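Local coordinates for UDP-4-amino-4,6-dideoxy-N-acetyl-beta-L-altrosamine transaminase (Helicobacter pylori, PDB 2FNU), which catalyses the pyridoxal-phosphate-dependent transamination of a UDP-linked 4-keto sugar, the second step in making the pseudaminic acid that modifies flagellin, at residues B[50-55]-B[229-234]; B[296-301]-B[343-348]; B[303-308]-B[366-371]. All coordinates share one frame; numbering follows the deposited sequence.

Interaction 1 (B[50-55]-B[229-234]); sequences ALVFNS and FRLNEI. With PMP (4'-deoxy-4'-aminopyridoxal-5'-phosphate), chain E.
The backbone N of N54 hydrogen-bonds to F229 O just past the end of edge strand 49-53 of the large mixed sheet, an arrangement belonging to the cofactor-binding core of fold-type-I aminotransferases. The close-packed side centres on that oxygen. The bond from N54 N measures 2.8 Å and is bent to 133° at the hydrogen. F229 O also lies 3.1 Å from F53 CA in a CA-H...O contact, so two successive residues, the last of the strand and the one after it, share the oxygen. Beside them, F229 CB rests at the edge of the F53 ring, 3.8 Å from F53 CD1. L231 completes the packing: with CG anti to the backbone N (chi1 -167°), its two methyls part over the strand, CD1 reaching 3.4 Å from F53 O while CD2 lies beside the V52 side chain. The looser side is bridged by water, which donates to V52 O at 3.0 Å and accepts from L231 N at 2.8 Å; R208 also binds V52 O. R230 turns from the strand to a salt bridge with E189 of the second subunit. S55 is the N-cap of helix 56-66; its OG is hydrogen-bonded to S58 N and to N228 O of the second subunit, and its CB lies 3.4 Å from PMP O3P. Between the two segments the polar chemistry is thus main-chain, consistent with the course of the chain, together with the S55 bonds, setting S55 beside the cofactor phosphate at a site built from both subunits.

Interaction 2 (B[296-301]-B[343-348]); sequences TCKKLI and AEISLP
K298 and I301, on the first turn of helix 298-307, face E344 and I345 on strand 344-347, a helix-on-sheet packing in the smaller alpha/beta portion of the aminotransferase fold. The one hydrogen bond across runs from the lysine ammonium to main chain: K298 NZ donates to E344 O at 2.7 Å, tilted 30° from the carbonyl plane. The lysine gets there fully extended: a chi1 of -172° swings CG away from the backbone N, and the rest of the chain runs on straight. Its aliphatic part is used on the way, because K298 CE passes 3.9 Å from I345 CG1, the two side chains running past each other in opposite directions. Three residues along the helix, I301 CG2 touches I345 CD1 at 4.2 Å, which adds an apolar patch beside the polar tether. The next shell places the strand in its sheet. It is an outermost member of a three-stranded antiparallel sheet, paired with strand 286-290, and E344 comes directly after helix 335-343, whose H342 O accepts a second, weak hydrogen bond from K298 NZ. E344 OE1 accepts from the backbone N of H315, a substrate-binding residue. H315 ND1 is in turn hydrogen-bonded to S346 OG, and that hydroxyl donates to E344 OE2 at 2.6 Å, on the syn lone pair of the carboxylate.

Interaction 3 (B[303-308]-B[366-371]); sequences ESLHKR and LKTFES
K367 meets R308 at the outer margin of the packing between helices 298-307 and 355-370, its CB 4.0 Å from R308 NH1 while its chain bends off toward a long salt bridge with E370. T368, next in sequence, carries the contact and touches three residues. Its methyl CG2 lies 3.4 Å from S304 OG, and its OG1 is 3.6 Å from the methyl L305 CD2, the leucine and threonine side chains crossing at about a right angle. R308, one turn after S304, reaches across extended from CG to NE and brings NE to within 2.8 Å of T368 OG1. The angle is too poor for a hydrogen bond; the threonine hydroxyl is instead bonded to S364 O, one turn earlier in its own helix. The guanidinium lies with one face over the backbone here, T368 N standing 4.1 Å above its centre. S371 then folds back on the helix: its OG donates to T368 O at 2.6 Å, and its backbone N binds the same oxygen. Two donors therefore hold the T368 carbonyl within its own helix, as S364 holds its hydroxyl. The helices thus meet through methyl-to-hydroxyl contacts and a guanidinium laid over the backbone. With the T368 hydroxyl engaged by S364 O, its oxygen probably offers electron density to the positive NE side of R308, an electrostatic attraction without a formed hydrogen bond.

Overall arrangement
Interaction 1 belongs to the buried cofactor-binding part of the chain, on the opposite side of its centre from interactions 2 and 3, with about 35 and 40 Å between the respective centres. Interactions 2 and 3 are neighbours: both draw on helix 298-307, their segments alternate along the chain, and F369 CZ packs 3.9 Å from I301 CG2. Burial falls outward through this pair, from the mostly buried interaction 2 to the partly exposed interaction 3. Chemistry follows place: backbone groups and a bound water serve near the active site, a lysine joins helix to sheet, and an arginine lies over a helix toward the surface.

Interaction 1 (B[50-55]-B[229-234])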
loop_
_atom_site.group_PDB
_atom_site.type_symbol
_atom_site.label_atom_id
_atom_site.label_comp_id
_atom_site.label_asym_id
_atom_site.label_seq_id
_atom_site.Cartn_x
_atom_site.Cartn_y
_atom_site.Cartn_z
ATOM N N ALA B 50 -5.180 -4.636 -16.885
ATOM C CA ALA B 50 -4.290 -4.874 -15.741
ATOM C C ALA B 50 -4.192 -3.613 -14.910
ATOM O O ALA B 50 -4.128 -2.490 -15.458
ATOM C CB ALA B 50 -2.906 -5.304 -16.206
ATOM N N LEU B 51 -4.166 -3.802 -13.589
ATOM C CA LEU B 51 -3.964 -2.689 -12.667
ATOM C C LEU B 51 -2.917 -3.106 -11.669
ATOM O O LEU B 51 -3.050 -4.191 -11.085
ATOM C CB LEU B 51 -5.245 -2.409 -11.868
ATOM C CG LEU B 51 -6.374 -1.697 -12.601
ATOM C CD1 LEU B 51 -7.629 -1.717 -11.726
ATOM C CD2 LEU B 51 -5.985 -0.258 -12.965
ATOM N N VAL B 52 -1.909 -2.266 -11.449
ATOM C CA VAL B 52 -0.876 -2.610 -10.474
ATOM C C VAL B 52 -1.101 -1.861 -9.164
ATOM O O VAL B 52 -1.662 -0.747 -9.147
ATOM C CB VAL B 52 0.557 -2.392 -11.014
ATOM C CG1 VAL B 52 0.836 -3.330 -12.188
ATOM C CG2 VAL B 52 0.743 -0.952 -11.475
ATOM N N PHE B 53 -0.691 -2.504 -8.064
ATOM C CA PHE B 53 -1.008 -2.075 -6.687
ATOM C C PHE B 53 0.245 -2.170 -5.838
ATOM O O PHE B 53 1.221 -2.822 -6.255
ATOM C CB PHE B 53 -2.043 -3.025 -6.065
ATOM C CG PHE B 53 -3.419 -2.901 -6.645
ATOM C CD1 PHE B 53 -4.388 -2.136 -6.019
ATOM C CD2 PHE B 53 -3.741 -3.550 -7.836
ATOM C CE1 PHE B 53 -5.664 -2.016 -6.568
ATOM C CE2 PHE B 53 -5.004 -3.434 -8.389
ATOM C CZ PHE B 53 -5.972 -2.668 -7.759
ATOM N N ASN B 54 0.216 -1.578 -4.634
ATOM C CA ASN B 54 1.398 -1.605 -3.776
ATOM C C ASN B 54 1.750 -3.010 -3.268
ATOM O O ASN B 54 2.867 -3.260 -2.843
ATOM C CB ASN B 54 1.233 -0.654 -2.581
ATOM C CG ASN B 54 0.279 -1.185 -1.547
ATOM O OD1 ASN B 54 0.706 -1.762 -0.506
ATOM N ND2 ASN B 54 -0.995 -1.057 -1.820
ATOM N N SER B 55 0.759 -3.894 -3.249
ATOM C CA SER B 55 0.957 -5.281 -2.816
ATOM C C SER B 55 -0.171 -6.141 -3.400
ATOM O O SER B 55 -1.230 -5.607 -3.766
ATOM C CB SER B 55 0.932 -5.412 -1.292
ATOM O OG SER B 55 -0.366 -5.109 -0.790
ATOM N N PHE B 229 -3.454 2.714 -2.914
ATOM C CA PHE B 229 -2.741 1.450 -3.099
ATOM C C PHE B 229 -1.907 1.504 -4.384
ATOM O O PHE B 229 -1.662 0.485 -5.021
ATOM C CB PHE B 229 -3.736 0.287 -3.196
ATOM C CG PHE B 229 -4.603 0.095 -1.972
ATOM C CD1 PHE B 229 -4.146 0.410 -0.691
ATOM C CD2 PHE B 229 -5.850 -0.509 -2.113
ATOM C CE1 PHE B 229 -4.959 0.187 0.432
ATOM C CE2 PHE B 229 -6.666 -0.731 -0.998
ATOM C CZ PHE B 229 -6.220 -0.403 0.267
ATOM N N ARG B 230 -1.476 2.698 -4.777
ATOM C CA ARG B 230 -0.773 2.840 -6.054
ATOM C C ARG B 230 0.613 2.220 -5.995
ATOM O O ARG B 230 1.263 2.179 -4.929
ATOM C CB ARG B 230 -0.668 4.317 -6.428
ATOM C CG ARG B 230 -2.032 4.986 -6.645
ATOM C CD ARG B 230 -1.885 6.386 -7.210
ATOM N NE ARG B 230 -1.127 7.277 -6.316
ATOM C CZ ARG B 230 -1.637 8.297 -5.623
ATOM N NH1 ARG B 230 -2.936 8.613 -5.685
ATOM N NH2 ARG B 230 -0.824 9.046 -4.883
ATOM N N LEU B 231 1.061 1.727 -7.154
ATOM C CA LEU B 231 2.449 1.342 -7.346
ATOM C C LEU B 231 3.175 2.544 -7.948
ATOM O O LEU B 231 2.720 3.113 -8.942
ATOM C CB LEU B 231 2.524 0.154 -8.305
ATOM C CG LEU B 231 3.895 -0.550 -8.357
ATOM C CD1 LEU B 231 4.135 -1.329 -7.054
ATOM C CD2 LEU B 231 3.981 -1.508 -9.542
ATOM N N ASN B 232 4.299 2.941 -7.354
ATOM C CA ASN B 232 4.972 4.144 -7.851
ATOM C C ASN B 232 5.833 3.862 -9.089
ATOM O O ASN B 232 5.910 2.715 -9.555
ATOM C CB ASN B 232 5.780 4.797 -6.725
ATOM C CG ASN B 232 6.825 3.868 -6.148
ATOM O OD1 ASN B 232 6.756 3.452 -4.979
ATOM N ND2 ASN B 232 7.781 3.503 -6.974
ATOM N N GLU B 233 6.470 4.907 -9.631
ATOM C CA GLU B 233 7.210 4.767 -10.888
ATOM C C GLU B 233 8.509 4.000 -10.720
ATOM O O GLU B 233 8.972 3.353 -11.662
ATOM C CB GLU B 233 7.501 6.136 -11.506
ATOM C CG GLU B 233 6.258 6.862 -11.932
ATOM C CD GLU B 233 5.688 6.288 -13.212
ATOM O OE1 GLU B 233 4.738 5.487 -13.129
ATOM O OE2 GLU B 233 6.215 6.615 -14.296
ATOM N N ILE B 234 9.118 4.091 -9.545
ATOM C CA ILE B 234 10.375 3.388 -9.296
ATOM C C ILE B 234 10.094 1.884 -9.393
ATOM O O ILE B 234 10.771 1.156 -10.117
ATOM C CB ILE B 234 10.943 3.731 -7.913
ATOM C CG1 ILE B 234 11.255 5.240 -7.805
ATOM C CG2 ILE B 234 12.202 2.912 -7.630
ATOM C CD1 ILE B 234 11.555 5.683 -6.362
HETATM N N1 PMP E . -1.631 -14.734 -1.806
HETATM C C2 PMP E . -0.633 -15.675 -1.805
HETATM C C2A PMP E . -0.945 -17.060 -2.323
HETATM C C3 PMP E . 0.641 -15.323 -1.338
HETATM O O3 PMP E . 1.658 -16.233 -1.358
HETATM C C4 PMP E . 0.892 -14.019 -0.849
HETATM C C4A PMP E . 2.232 -13.636 -0.259
HETATM N N4A PMP E . 2.874 -14.740 0.422
HETATM C C5 PMP E . -0.129 -13.065 -0.922
HETATM C C6 PMP E . -1.360 -13.436 -1.460
HETATM C C5A PMP E . 0.078 -11.634 -0.458
HETATM O O4P PMP E . 0.848 -10.986 -1.453
HETATM P P PMP E . 1.689 -9.659 -1.076
HETATM O O1P PMP E . 2.884 -10.135 -0.285
HETATM O O2P PMP E . 2.125 -9.097 -2.396
HETATM O O3P PMP E . 0.802 -8.706 -0.321
HETATM O O HOH W 1 -0.654 2.053 -9.406
#

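Interaction 2 (B[296-301]-B[343-348])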
loop_
_atom_site.group_PDB
_atom_site.type_symbol
_atom_site.label_atom_id
_atom_site.label_comp_id
_atom_site.label_asym_id
_atom_site.label_seq_id
_atom_site.Cartn_x
_atom_site.Cartn_y
_atom_site.Cartn_z
ATOM N N THR B 296 6.210 -36.592 12.909
ATOM C CA THR B 296 6.457 -36.287 14.328
ATOM C C THR B 296 7.812 -35.645 14.585
ATOM O O THR B 296 7.998 -34.995 15.617
ATOM C CB THR B 296 6.304 -37.543 15.236
ATOM O OG1 THR B 296 7.158 -38.589 14.755
ATOM C CG2 THR B 296 4.856 -38.015 15.243
ATOM N N CYS B 297 8.764 -35.819 13.671
ATOM C CA CYS B 297 10.061 -35.162 13.855
ATOM C C CYS B 297 10.330 -34.021 12.865
ATOM O O CYS B 297 11.486 -33.658 12.623
ATOM C CB CYS B 297 11.207 -36.183 13.862
ATOM S SG CYS B 297 11.331 -37.179 12.388
ATOM N N LYS B 298 9.256 -33.442 12.328
ATOM C CA LYS B 298 9.387 -32.352 11.346
ATOM C C LYS B 298 10.196 -31.141 11.817
ATOM O O LYS B 298 11.055 -30.649 11.089
ATOM C CB LYS B 298 8.035 -31.884 10.841
ATOM C CG LYS B 298 8.211 -30.892 9.688
ATOM C CD LYS B 298 6.948 -30.684 8.966
ATOM C CE LYS B 298 7.164 -29.939 7.643
ATOM N NZ LYS B 298 5.816 -29.601 7.136
ATOM N N LYS B 299 9.926 -30.659 13.028
ATOM C CA LYS B 299 10.664 -29.502 13.529
ATOM C C LYS B 299 12.173 -29.780 13.578
ATOM O O LYS B 299 12.970 -28.919 13.211
ATOM C CB LYS B 299 10.158 -29.066 14.911
ATOM C CG LYS B 299 10.730 -27.730 15.385
ATOM C CD LYS B 299 10.338 -26.586 14.449
ATOM C CE LYS B 299 11.182 -25.340 14.702
ATOM N NZ LYS B 299 10.811 -24.636 15.962
ATOM N N LEU B 300 12.559 -30.973 14.031
ATOM C CA LEU B 300 13.978 -31.349 14.072
ATOM C C LEU B 300 14.588 -31.429 12.668
ATOM O O LEU B 300 15.733 -31.019 12.456
ATOM C CB LEU B 300 14.174 -32.674 14.806
ATOM C CG LEU B 300 13.871 -32.651 16.310
ATOM C CD1 LEU B 300 14.130 -34.024 16.905
ATOM C CD2 LEU B 300 14.694 -31.586 17.024
ATOM N N ILE B 301 13.812 -31.943 11.720
ATOM C CA ILE B 301 14.248 -32.010 10.315
ATOM C C ILE B 301 14.493 -30.611 9.751
ATOM O O ILE B 301 15.557 -30.337 9.171
ATOM C CB ILE B 301 13.232 -32.785 9.450
ATOM C CG1 ILE B 301 13.266 -34.272 9.819
ATOM C CG2 ILE B 301 13.522 -32.584 7.950
ATOM C CD1 ILE B 301 12.124 -35.075 9.237
ATOM N N ALA B 343 3.320 -32.686 5.820
ATOM C CA ALA B 343 4.272 -33.295 4.879
ATOM C C ALA B 343 5.184 -32.290 4.172
ATOM O O ALA B 343 6.310 -32.622 3.780
ATOM C CB ALA B 343 3.527 -34.126 3.838
ATOM N N GLU B 344 4.715 -31.055 3.989
ATOM C CA GLU B 344 5.373 -30.183 3.007
ATOM C C GLU B 344 6.593 -29.413 3.512
ATOM O O GLU B 344 6.597 -28.861 4.620
ATOM C CB GLU B 344 4.353 -29.181 2.441
ATOM C CG GLU B 344 4.779 -28.512 1.114
ATOM C CD GLU B 344 5.673 -27.273 1.277
ATOM O OE1 GLU B 344 5.708 -26.660 2.377
ATOM O OE2 GLU B 344 6.338 -26.914 0.263
ATOM N N ILE B 345 7.609 -29.356 2.653
ATOM C CA ILE B 345 8.793 -28.510 2.859
ATOM C C ILE B 345 9.110 -27.865 1.526
ATOM O O ILE B 345 9.144 -28.557 0.505
ATOM C CB ILE B 345 10.026 -29.313 3.319
ATOM C CG1 ILE B 345 9.721 -30.035 4.638
ATOM C CG2 ILE B 345 11.217 -28.383 3.486
ATOM C CD1 ILE B 345 10.878 -30.940 5.122
ATOM N N SER B 346 9.319 -26.543 1.538
ATOM C CA SER B 346 9.725 -25.808 0.341
ATOM C C SER B 346 11.224 -25.606 0.333
ATOM O O SER B 346 11.775 -25.004 1.249
ATOM C CB SER B 346 9.032 -24.451 0.282
ATOM O OG SER B 346 7.618 -24.657 0.223
ATOM N N LEU B 347 11.872 -26.111 -0.713
ATOM C CA LEU B 347 13.332 -26.017 -0.822
ATOM C C LEU B 347 13.785 -24.804 -1.619
ATOM O O LEU B 347 13.031 -24.286 -2.460
ATOM C CB LEU B 347 13.879 -27.283 -1.489
ATOM C CG LEU B 347 13.572 -28.606 -0.777
ATOM C CD1 LEU B 347 14.182 -29.751 -1.591
ATOM C CD2 LEU B 347 14.131 -28.636 0.643
ATOM N N PRO B 348 15.029 -24.343 -1.390
ATOM C CA PRO B 348 15.482 -23.187 -2.163
ATOM C C PRO B 348 15.286 -23.333 -3.673
ATOM O O PRO B 348 15.679 -24.334 -4.280
ATOM C CB PRO B 348 16.967 -23.064 -1.792
ATOM C CG PRO B 348 17.035 -23.651 -0.385
ATOM C CD PRO B 348 16.049 -24.804 -0.422
#

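Interaction 3 (B[303-308]-B[366-371])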
loop_
_atom_site.group_PDB
_atom_site.type_symbol
_atom_site.label_atom_id
_atom_site.label_comp_id
_atom_site.label_asym_id
_atom_site.label_seq_id
_atom_site.Cartn_x
_atom_site.Cartn_y
_atom_site.Cartn_z
ATOM N N GLU B 303 15.031 -27.833 11.490
ATOM C CA GLU B 303 16.190 -27.290 12.206
ATOM C C GLU B 303 17.513 -27.849 11.670
ATOM O O GLU B 303 18.494 -27.111 11.538
ATOM C CB GLU B 303 16.058 -27.529 13.718
ATOM C CG GLU B 303 14.998 -26.635 14.363
ATOM C CD GLU B 303 14.594 -27.053 15.778
ATOM O OE1 GLU B 303 14.940 -28.171 16.224
ATOM O OE2 GLU B 303 13.900 -26.251 16.437
ATOM N N SER B 304 17.518 -29.132 11.314
ATOM C CA SER B 304 18.704 -29.753 10.727
ATOM C C SER B 304 19.023 -29.148 9.355
ATOM O O SER B 304 20.181 -28.835 9.057
ATOM C CB SER B 304 18.507 -31.267 10.634
ATOM O OG SER B 304 19.649 -31.904 10.073
ATOM N N LEU B 305 17.996 -28.950 8.524
ATOM C CA LEU B 305 18.192 -28.303 7.233
ATOM C C LEU B 305 18.798 -26.927 7.436
ATOM O O LEU B 305 19.775 -26.567 6.784
ATOM C CB LEU B 305 16.868 -28.196 6.464
ATOM C CG LEU B 305 16.319 -29.524 5.930
ATOM C CD1 LEU B 305 14.945 -29.315 5.305
ATOM C CD2 LEU B 305 17.291 -30.187 4.934
ATOM N N HIS B 306 18.222 -26.155 8.359
ATOM C CA HIS B 306 18.729 -24.807 8.605
ATOM C C HIS B 306 20.171 -24.811 9.109
ATOM O O HIS B 306 20.955 -23.954 8.711
ATOM C CB HIS B 306 17.805 -24.044 9.558
ATOM C CG HIS B 306 16.605 -23.467 8.876
ATOM N ND1 HIS B 306 16.227 -22.151 9.023
ATOM C CD2 HIS B 306 15.725 -24.021 8.007
ATOM C CE1 HIS B 306 15.143 -21.927 8.301
ATOM N NE2 HIS B 306 14.817 -23.045 7.677
ATOM N N LYS B 307 20.518 -25.776 9.962
ATOM C CA LYS B 307 21.904 -25.871 10.459
ATOM C C LYS B 307 22.892 -26.139 9.325
ATOM O O LYS B 307 24.056 -25.751 9.406
ATOM C CB LYS B 307 22.015 -26.941 11.544
ATOM C CG LYS B 307 21.546 -26.458 12.903
ATOM C CD LYS B 307 21.677 -27.537 13.964
ATOM C CE LYS B 307 21.086 -27.069 15.285
ATOM N NZ LYS B 307 21.204 -28.108 16.345
ATOM N N ARG B 308 22.408 -26.778 8.261
ATOM C CA ARG B 308 23.189 -27.025 7.047
ATOM C C ARG B 308 23.135 -25.873 6.046
ATOM O O ARG B 308 23.666 -25.982 4.943
ATOM C CB ARG B 308 22.701 -28.303 6.360
ATOM C CG ARG B 308 22.868 -29.554 7.219
ATOM C CD ARG B 308 22.178 -30.742 6.595
ATOM N NE ARG B 308 22.080 -31.874 7.521
ATOM C CZ ARG B 308 22.912 -32.912 7.539
ATOM N NH1 ARG B 308 23.923 -32.975 6.684
ATOM N NH2 ARG B 308 22.735 -33.887 8.421
ATOM N N LEU B 366 19.095 -34.957 1.213
ATOM C CA LEU B 366 19.075 -36.411 1.349
ATOM C C LEU B 366 19.819 -36.858 2.605
ATOM O O LEU B 366 19.320 -37.730 3.330
ATOM C CB LEU B 366 19.628 -37.115 0.097
ATOM C CG LEU B 366 18.754 -36.947 -1.146
ATOM C CD1 LEU B 366 19.512 -37.504 -2.360
ATOM C CD2 LEU B 366 17.390 -37.614 -0.997
ATOM N N LYS B 367 20.979 -36.255 2.860
ATOM C CA LYS B 367 21.782 -36.614 4.037
ATOM C C LYS B 367 21.021 -36.320 5.315
ATOM O O LYS B 367 21.111 -37.075 6.269
ATOM C CB LYS B 367 23.127 -35.887 4.054
ATOM C CG LYS B 367 24.097 -36.352 2.966
ATOM C CD LYS B 367 24.357 -37.857 3.022
ATOM C CE LYS B 367 25.287 -38.301 1.902
ATOM N NZ LYS B 367 25.161 -39.759 1.614
ATOM N N THR B 368 20.275 -35.218 5.319
ATOM C CA THR B 368 19.494 -34.827 6.477
ATOM C C THR B 368 18.445 -35.894 6.786
ATOM O O THR B 368 18.334 -36.374 7.927
ATOM C CB THR B 368 18.814 -33.465 6.231
ATOM O OG1 THR B 368 19.822 -32.468 6.034
ATOM C CG2 THR B 368 17.928 -33.083 7.417
ATOM N N PHE B 369 17.665 -36.273 5.780
ATOM C CA PHE B 369 16.641 -37.293 5.972
ATOM C C PHE B 369 17.233 -38.627 6.394
ATOM O O PHE B 369 16.694 -39.301 7.270
ATOM C CB PHE B 369 15.771 -37.432 4.727
ATOM C CG PHE B 369 14.655 -36.434 4.685
ATOM C CD1 PHE B 369 14.839 -35.190 4.085
ATOM C CD2 PHE B 369 13.440 -36.713 5.308
ATOM C CE1 PHE B 369 13.805 -34.241 4.082
ATOM C CE2 PHE B 369 12.394 -35.779 5.301
ATOM C CZ PHE B 369 12.577 -34.540 4.686
ATOM N N GLU B 370 18.358 -38.981 5.792
ATOM C CA GLU B 370 19.034 -40.230 6.121
ATOM C C GLU B 370 19.362 -40.300 7.613
ATOM O O GLU B 370 19.337 -41.381 8.210
ATOM C CB GLU B 370 20.303 -40.366 5.280
ATOM C CG GLU B 370 20.985 -41.743 5.376
ATOM C CD GLU B 370 22.290 -41.796 4.599
ATOM O OE1 GLU B 370 22.953 -40.741 4.449
ATOM O OE2 GLU B 370 22.665 -42.894 4.136
ATOM N N SER B 371 19.655 -39.148 8.216
ATOM C CA SER B 371 20.109 -39.105 9.612
ATOM C C SER B 371 19.010 -39.400 10.634
ATOM O O SER B 371 19.307 -39.638 11.805
ATOM C CB SER B 371 20.744 -37.749 9.923
ATOM O OG SER B 371 19.748 -36.747 10.043
#